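Local coordinates for protein vanadium-dependent bromoperoxidase (Corallina officinalis, PDB 1QHB) that catalyses the bromination of organic substrates by bromide and hydrogen peroxide, using bound vanadate, as a homododecamer whose stability depends on calcium, at residues 104-108 / 117-121; 445-449 / 463-468; 508-512 / 522-528. All blocks are in the same frame, centred on the assembly; numbering follows the deposited sequence.

In the fold
None of the three contacts nests in or crosses another; they follow in series along the chain, and each closes a short loop of its own. Contact 1 comes first, bringing together the loops before and after helix 111-115 at a place that also meets a second subunit. Contact 2 follows, its centre about 26 Å from that of contact 1, and brings the loop that follows helix 439-456 back across the same helix. Contact 3 comes last, beyond helix 484-499, where it extends a small β-hairpin into the turn leading to strand 528-529. Contacts 1 and 3 lie on opposite sides of the chain's centre, about 51 Å apart between centres.

Contact 1: 104-108 / 117-121; sequences GLPIW and DLEVR
P106 and E119 have the nearest CA atoms, 6.6 Å apart, where two irregular segments run almost perpendicular to each other (92°) before and after helix 111-115. That short helix ends in a Schellman motif at D117, and the chain leaving it passes the NE1 edge of the W108 indole. Here W108 NE1 gives a hydrogen bond to L118 O at 3.0 Å, with an N-H...O angle of 157°. The oxygen lies in the indole plane, while the N-H approaches from above the plane of the carbonyl. P106 CB rests on one face of the ring, and V120 CG1 packs 4.1 Å from W108 CH2. Replacing W108 by a leucine would probably leave L118 O without this donor and P106 CB without its flat seat. E119 bends at its second torsion (chi2 -63°), which folds the carboxylate back across the proline, OE2 coming 3.7 Å from P106 CD. R99 forms a salt bridge with OE1, and K364 of the second subunit makes a weak, long ion pair with OE2. Through its anti lone pair, E119 OE1 also accepts from V120 N at 2.9 Å.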
loop_
_atom_site.group_PDB
_atom_site.type_symbol
_atom_site.label_atom_id
_atom_site.label_comp_id
_atom_site.label_asym_id
_atom_site.label_seq_id
_atom_site.Cartn_x
_atom_site.Cartn_y
_atom_site.Cartn_z
ATOM N N GLY A 104 -5.872 -62.302 -8.025
ATOM C CA GLY A 104 -5.598 -60.858 -8.022
ATOM C C GLY A 104 -5.092 -60.470 -6.626
ATOM O O GLY A 104 -4.763 -59.332 -6.311
ATOM N N LEU A 105 -4.991 -61.480 -5.777
ATOM C CA LEU A 105 -4.564 -61.456 -4.411
ATOM C C LEU A 105 -3.037 -61.589 -4.359
ATOM O O LEU A 105 -2.397 -62.225 -5.199
ATOM C CB LEU A 105 -5.103 -62.625 -3.594
ATOM C CG LEU A 105 -6.593 -62.795 -3.310
ATOM C CD1 LEU A 105 -6.780 -64.190 -2.709
ATOM C CD2 LEU A 105 -7.182 -61.722 -2.405
ATOM N N PRO A 106 -2.478 -61.009 -3.305
ATOM C CA PRO A 106 -1.045 -61.038 -3.111
ATOM C C PRO A 106 -0.556 -62.450 -2.871
ATOM O O PRO A 106 -1.178 -63.387 -2.380
ATOM C CB PRO A 106 -0.775 -60.122 -1.926
ATOM C CG PRO A 106 -2.060 -59.464 -1.603
ATOM C CD PRO A 106 -3.165 -60.228 -2.256
ATOM N N ILE A 107 0.694 -62.671 -3.315
ATOM C CA ILE A 107 1.328 -63.959 -3.075
ATOM C C ILE A 107 2.342 -63.726 -1.954
ATOM O O ILE A 107 3.320 -62.968 -2.098
ATOM C CB ILE A 107 1.993 -64.565 -4.321
ATOM C CG1 ILE A 107 0.907 -64.756 -5.394
ATOM C CG2 ILE A 107 2.673 -65.875 -3.979
ATOM C CD1 ILE A 107 1.475 -65.012 -6.775
ATOM N N TRP A 108 2.070 -64.307 -0.796
ATOM C CA TRP A 108 2.880 -64.041 0.375
ATOM C C TRP A 108 3.918 -65.135 0.531
ATOM O O TRP A 108 3.660 -66.193 -0.068
ATOM C CB TRP A 108 1.981 -64.034 1.627
ATOM C CG TRP A 108 0.929 -62.969 1.559
ATOM C CD1 TRP A 108 -0.416 -63.151 1.492
ATOM C CD2 TRP A 108 1.151 -61.557 1.598
ATOM N NE1 TRP A 108 -1.064 -61.932 1.436
ATOM C CE2 TRP A 108 -0.102 -60.937 1.529
ATOM C CE3 TRP A 108 2.299 -60.763 1.669
ATOM C CZ2 TRP A 108 -0.264 -59.545 1.517
ATOM C CZ3 TRP A 108 2.159 -59.401 1.641
ATOM C CH2 TRP A 108 0.885 -58.809 1.567
ATOM N N ASP A 117 -5.607 -65.362 3.300
ATOM C CA ASP A 117 -5.932 -64.485 2.189
ATOM C C ASP A 117 -5.738 -63.029 2.554
ATOM O O ASP A 117 -6.507 -62.180 2.089
ATOM C CB ASP A 117 -7.372 -64.695 1.720
ATOM C CG ASP A 117 -7.564 -66.092 1.132
ATOM O OD1 ASP A 117 -6.539 -66.769 0.880
ATOM O OD2 ASP A 117 -8.734 -66.490 0.962
ATOM N N LEU A 118 -4.645 -62.672 3.231
ATOM C CA LEU A 118 -4.485 -61.258 3.612
ATOM C C LEU A 118 -4.373 -60.373 2.391
ATOM O O LEU A 118 -3.790 -60.783 1.368
ATOM C CB LEU A 118 -3.178 -61.181 4.428
ATOM C CG LEU A 118 -3.279 -61.854 5.815
ATOM C CD1 LEU A 118 -2.024 -61.620 6.626
ATOM C CD2 LEU A 118 -4.499 -61.361 6.591
ATOM N N GLU A 119 -4.827 -59.155 2.501
ATOM C CA GLU A 119 -4.682 -58.130 1.496
ATOM C C GLU A 119 -3.642 -57.136 2.058
ATOM O O GLU A 119 -3.168 -57.383 3.162
ATOM C CB GLU A 119 -5.992 -57.425 1.204
ATOM C CG GLU A 119 -6.565 -57.790 -0.163
ATOM C CD GLU A 119 -5.686 -57.387 -1.339
ATOM O OE1 GLU A 119 -4.667 -56.689 -1.154
ATOM O OE2 GLU A 119 -6.027 -57.815 -2.469
ATOM N N VAL A 120 -3.336 -56.094 1.305
ATOM C CA VAL A 120 -2.364 -55.103 1.668
ATOM C C VAL A 120 -2.945 -53.928 2.441
ATOM O O VAL A 120 -4.147 -53.688 2.358
ATOM C CB VAL A 120 -1.647 -54.506 0.428
ATOM C CG1 VAL A 120 -0.951 -55.627 -0.323
ATOM C CG2 VAL A 120 -2.626 -53.779 -0.476
ATOM N N ARG A 121 -2.095 -53.207 3.169
ATOM C CA ARG A 121 -2.586 -51.991 3.857
ATOM C C ARG A 121 -1.773 -50.849 3.244
ATOM O O ARG A 121 -0.672 -51.133 2.776
ATOM C CB ARG A 121 -2.476 -52.068 5.390
ATOM C CG ARG A 121 -1.088 -52.396 5.896
ATOM C CD ARG A 121 -1.033 -52.509 7.413
ATOM N NE ARG A 121 -1.469 -51.263 8.055
ATOM C CZ ARG A 121 -1.085 -50.798 9.225
ATOM N NH1 ARG A 121 -0.197 -51.464 9.966
ATOM N NH2 ARG A 121 -1.648 -49.643 9.604
#

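Contact 2: 445-449 / 463-468; sequences SASSN and KSFLLP
N449, on helix 439-456, faces the loop 463-468 and grips it with a single amide nitrogen; the backbones are nearest further back, with the CA atoms of A446 and F465 5.1 Å apart. This is helix-to-loop packing in which a side-chain amide ties down carbonyls of the chain that has left the same helix. The tight part runs from N449 ND2 to A446. N449 ND2 donates to L466 O at 2.9 Å, with that oxygen in the amide plane, and to S464 O at 3.3 Å, where it sits well above the carbonyl plane; its bond to S464 OG is weak. With N449 CG beside the backbone N (chi1 -72°), the amide also brings N449 OD1 to 3.4 Å from P468 CG. S464 O has a second neighbour, A446 CA, whose C-H points at it from 3.3 Å, and F465 CE1 lies 3.6 Å from A446 CB, an oblique approach. S445 OG, buried here, finds no hydrogen-bond partner in the model. The fit is looser at the exposed K463, where K463 CD comes only to 4.3 Å from A446 CB and a water bridges A446 O and S464 N. S464 OG has its main partner in T293 O. Beyond the contact, F465 and L466 pack on helix 407-422, while S445 and P468 lean on helix 153-167.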
loop_
_atom_site.group_PDB
_atom_site.type_symbol
_atom_site.label_atom_id
_atom_site.label_comp_id
_atom_site.label_asym_id
_atom_site.label_seq_id
_atom_site.Cartn_x
_atom_site.Cartn_y
_atom_site.Cartn_z
ATOM N N SER A 445 17.097 -64.108 22.937
ATOM C CA SER A 445 15.966 -63.816 22.042
ATOM C C SER A 445 15.786 -64.918 21.047
ATOM O O SER A 445 14.636 -65.316 20.763
ATOM C CB SER A 445 16.273 -62.423 21.461
ATOM O OG SER A 445 15.874 -62.284 20.123
ATOM N N ALA A 446 16.855 -65.493 20.462
ATOM C CA ALA A 446 16.677 -66.629 19.535
ATOM C C ALA A 446 15.946 -67.768 20.228
ATOM O O ALA A 446 15.078 -68.428 19.674
ATOM C CB ALA A 446 18.039 -67.170 19.071
ATOM N N SER A 447 16.238 -67.984 21.509
ATOM C CA SER A 447 15.630 -69.072 22.280
ATOM C C SER A 447 14.186 -68.733 22.549
ATOM O O SER A 447 13.298 -69.539 22.297
ATOM C CB SER A 447 16.486 -69.290 23.525
ATOM O OG SER A 447 15.773 -69.999 24.531
ATOM N N SER A 448 13.896 -67.468 22.896
ATOM C CA SER A 448 12.471 -67.111 23.079
ATOM C C SER A 448 11.736 -67.206 21.748
ATOM O O SER A 448 10.611 -67.672 21.765
ATOM C CB SER A 448 12.371 -65.719 23.709
ATOM O OG SER A 448 11.015 -65.259 23.740
ATOM N N ASN A 449 12.311 -66.761 20.627
ATOM C CA ASN A 449 11.629 -66.817 19.340
ATOM C C ASN A 449 11.418 -68.250 18.849
ATOM O O ASN A 449 10.407 -68.552 18.185
ATOM C CB ASN A 449 12.444 -66.031 18.314
ATOM C CG ASN A 449 12.388 -64.523 18.534
ATOM O OD1 ASN A 449 11.613 -64.050 19.360
ATOM N ND2 ASN A 449 13.151 -63.684 17.858
ATOM N N LYS A 463 18.069 -69.476 12.610
ATOM C CA LYS A 463 17.617 -69.052 13.932
ATOM C C LYS A 463 16.891 -67.716 13.683
ATOM O O LYS A 463 17.027 -67.140 12.582
ATOM C CB LYS A 463 18.769 -68.856 14.896
ATOM C CG LYS A 463 19.511 -70.121 15.283
ATOM C CD LYS A 463 20.212 -69.962 16.620
ATOM C CE LYS A 463 21.671 -69.611 16.446
ATOM N NZ LYS A 463 22.310 -69.440 17.782
ATOM N N SER A 464 16.110 -67.255 14.660
ATOM C CA SER A 464 15.444 -65.980 14.435
ATOM C C SER A 464 15.949 -64.980 15.463
ATOM O O SER A 464 15.764 -65.260 16.657
ATOM C CB SER A 464 13.925 -66.099 14.554
ATOM O OG SER A 464 13.439 -64.774 14.761
ATOM N N PHE A 465 16.635 -63.908 15.000
ATOM C CA PHE A 465 17.055 -62.915 15.989
ATOM C C PHE A 465 16.145 -61.683 15.891
ATOM O O PHE A 465 16.500 -60.619 16.380
ATOM C CB PHE A 465 18.531 -62.544 15.826
ATOM C CG PHE A 465 19.403 -63.790 15.881
ATOM C CD1 PHE A 465 19.815 -64.315 17.098
ATOM C CD2 PHE A 465 19.809 -64.410 14.713
ATOM C CE1 PHE A 465 20.608 -65.446 17.137
ATOM C CE2 PHE A 465 20.609 -65.547 14.758
ATOM C CZ PHE A 465 20.991 -66.092 15.969
ATOM N N LEU A 466 14.975 -61.776 15.247
ATOM C CA LEU A 466 14.046 -60.703 15.109
ATOM C C LEU A 466 13.561 -60.149 16.450
ATOM O O LEU A 466 13.524 -60.842 17.474
ATOM C CB LEU A 466 12.840 -61.209 14.324
ATOM C CG LEU A 466 13.222 -61.716 12.918
ATOM C CD1 LEU A 466 12.048 -62.558 12.434
ATOM C CD2 LEU A 466 13.586 -60.580 11.988
ATOM N N LEU A 467 13.174 -58.862 16.429
ATOM C CA LEU A 467 12.649 -58.261 17.667
ATOM C C LEU A 467 11.194 -58.690 17.781
ATOM O O LEU A 467 10.359 -58.433 16.903
ATOM C CB LEU A 467 12.804 -56.729 17.532
ATOM C CG LEU A 467 12.123 -55.891 18.621
ATOM C CD1 LEU A 467 12.883 -55.930 19.919
ATOM C CD2 LEU A 467 12.061 -54.414 18.212
ATOM N N PRO A 468 10.814 -59.367 18.854
ATOM C CA PRO A 468 9.452 -59.811 19.068
ATOM C C PRO A 468 8.541 -58.597 19.141
ATOM O O PRO A 468 8.812 -57.682 19.910
ATOM C CB PRO A 468 9.501 -60.651 20.335
ATOM C CG PRO A 468 10.954 -60.986 20.567
ATOM C CD PRO A 468 11.699 -59.786 19.993
HETATM O O HOH W 1 15.437 -68.776 17.110
#

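Contact 3: 508-512 / 522-528; sequences QVFEV and SSFPGPL
S522 and V509 join through a backbone bond that carries the pairing of a small β-hairpin, strands 510-512 and 519-521, past the end of its second strand. S522 N points almost straight at V509 O, 2.9 Å away at an N-H...O angle of 174°. Within the hairpin itself E511 pairs with V520, while F510 N donates to Q239 OE1. The serine side chain is used twice. With OG anti to the backbone N (chi1 167°), the hydroxyl of S522 gives its hydrogen to E511 OE2 at a short 2.6 Å, meeting the anti lone pair, the one facing away from the other carboxylate oxygen. The same S522 OG accepts from F524 N at 2.9 Å, which makes an ST turn. One hydroxyl thus ties the glutamate of strand 510-512 to the residue just past strand 519-521 and fixes the first bend of the loop, with both its donor and its acceptor roles filled. Past this polar end, V509 carries the apolar part. V509 CG1 packs against S522 CB and, at 3.8 Å, L528 CD1, and V509 CG2 faces the edge of the F524 ring. The loop then turns through a cis peptide before P527, and L528 regains backbone pairing with I506. On the N-terminal side of that cis bond, V509 CG2 lies 3.9 Å from G526 CA, on the side where a β-carbon would come too close.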
loop_
_atom_site.group_PDB
_atom_site.type_symbol
_atom_site.label_atom_id
_atom_site.label_comp_id
_atom_site.label_asym_id
_atom_site.label_seq_id
_atom_site.Cartn_x
_atom_site.Cartn_y
_atom_site.Cartn_z
ATOM N N GLN A 508 -1.587 -38.683 48.264
ATOM C CA GLN A 508 -1.959 -40.090 48.264
ATOM C C GLN A 508 -1.312 -40.763 47.052
ATOM O O GLN A 508 -1.567 -40.355 45.908
ATOM C CB GLN A 508 -3.454 -40.286 48.164
ATOM C CG GLN A 508 -4.354 -39.789 49.279
ATOM C CD GLN A 508 -5.793 -40.218 48.985
ATOM O OE1 GLN A 508 -6.406 -39.817 47.992
ATOM N NE2 GLN A 508 -6.334 -41.064 49.856
ATOM N N VAL A 509 -0.403 -41.678 47.285
ATOM C CA VAL A 509 0.323 -42.361 46.248
ATOM C C VAL A 509 -0.082 -43.818 46.223
ATOM O O VAL A 509 0.015 -44.502 47.237
ATOM C CB VAL A 509 1.844 -42.245 46.391
ATOM C CG1 VAL A 509 2.559 -42.708 45.127
ATOM C CG2 VAL A 509 2.257 -40.794 46.647
ATOM N N PHE A 510 -0.578 -44.273 45.066
ATOM C CA PHE A 510 -1.021 -45.632 44.908
ATOM C C PHE A 510 -0.212 -46.396 43.886
ATOM O O PHE A 510 0.389 -45.803 43.026
ATOM C CB PHE A 510 -2.467 -45.650 44.419
ATOM C CG PHE A 510 -3.434 -45.172 45.452
ATOM C CD1 PHE A 510 -3.823 -46.001 46.493
ATOM C CD2 PHE A 510 -3.887 -43.870 45.406
ATOM C CE1 PHE A 510 -4.691 -45.515 47.473
ATOM C CE2 PHE A 510 -4.749 -43.390 46.373
ATOM C CZ PHE A 510 -5.160 -44.211 47.405
ATOM N N GLU A 511 -0.216 -47.686 43.963
ATOM C CA GLU A 511 0.414 -48.597 43.001
ATOM C C GLU A 511 -0.545 -49.794 42.826
ATOM O O GLU A 511 -1.450 -49.940 43.672
ATOM C CB GLU A 511 1.725 -49.126 43.497
ATOM C CG GLU A 511 2.913 -48.192 43.425
ATOM C CD GLU A 511 4.110 -48.813 44.142
ATOM O OE1 GLU A 511 4.520 -49.871 43.633
ATOM O OE2 GLU A 511 4.594 -48.256 45.150
ATOM N N VAL A 512 -0.242 -50.652 41.879
ATOM C CA VAL A 512 -1.097 -51.832 41.662
ATOM C C VAL A 512 -0.547 -52.938 42.578
ATOM O O VAL A 512 0.642 -53.179 42.680
ATOM C CB VAL A 512 -1.132 -52.236 40.187
ATOM C CG1 VAL A 512 -1.909 -53.526 39.938
ATOM C CG2 VAL A 512 -1.758 -51.153 39.284
ATOM N N SER A 522 1.185 -46.957 48.149
ATOM C CA SER A 522 2.564 -47.221 47.765
ATOM C C SER A 522 3.523 -47.133 48.945
ATOM O O SER A 522 3.255 -46.413 49.905
ATOM C CB SER A 522 2.937 -46.134 46.734
ATOM O OG SER A 522 4.327 -46.112 46.510
ATOM N N SER A 523 4.745 -47.643 48.782
ATOM C CA SER A 523 5.723 -47.495 49.886
ATOM C C SER A 523 6.423 -46.143 49.740
ATOM O O SER A 523 7.062 -45.657 50.670
ATOM C CB SER A 523 6.745 -48.625 49.889
ATOM O OG SER A 523 7.309 -48.681 48.577
ATOM N N PHE A 524 6.351 -45.556 48.543
ATOM C CA PHE A 524 6.889 -44.212 48.354
ATOM C C PHE A 524 5.988 -43.268 49.148
ATOM O O PHE A 524 4.759 -43.224 49.039
ATOM C CB PHE A 524 6.920 -43.853 46.884
ATOM C CG PHE A 524 7.496 -42.502 46.619
ATOM C CD1 PHE A 524 8.872 -42.330 46.578
ATOM C CD2 PHE A 524 6.661 -41.403 46.403
ATOM C CE1 PHE A 524 9.412 -41.088 46.300
ATOM C CE2 PHE A 524 7.195 -40.145 46.163
ATOM C CZ PHE A 524 8.583 -40.012 46.109
ATOM N N PRO A 525 6.571 -42.494 50.038
ATOM C CA PRO A 525 5.828 -41.577 50.870
ATOM C C PRO A 525 5.078 -40.490 50.104
ATOM O O PRO A 525 3.931 -40.152 50.439
ATOM C CB PRO A 525 6.879 -40.927 51.758
ATOM C CG PRO A 525 8.146 -41.679 51.567
ATOM C CD PRO A 525 8.045 -42.455 50.274
ATOM N N GLY A 526 5.728 -39.875 49.112
ATOM C CA GLY A 526 5.108 -38.744 48.413
ATOM C C GLY A 526 5.706 -37.530 49.129
ATOM O O GLY A 526 6.636 -37.680 49.921
ATOM N N PRO A 527 5.196 -36.354 48.859
ATOM C CA PRO A 527 4.131 -36.176 47.881
ATOM C C PRO A 527 4.741 -36.134 46.491
ATOM O O PRO A 527 5.945 -36.086 46.264
ATOM C CB PRO A 527 3.587 -34.794 48.295
ATOM C CG PRO A 527 4.861 -34.061 48.607
ATOM C CD PRO A 527 5.646 -35.057 49.435
ATOM N N LEU A 528 3.894 -36.144 45.493
ATOM C CA LEU A 528 4.285 -35.993 44.091
ATOM C C LEU A 528 3.664 -34.674 43.657
ATOM O O LEU A 528 2.809 -34.173 44.393
ATOM C CB LEU A 528 3.670 -37.168 43.328
ATOM C CG LEU A 528 4.284 -38.548 43.648
ATOM C CD1 LEU A 528 3.467 -39.655 43.018
ATOM C CD2 LEU A 528 5.709 -38.599 43.116
#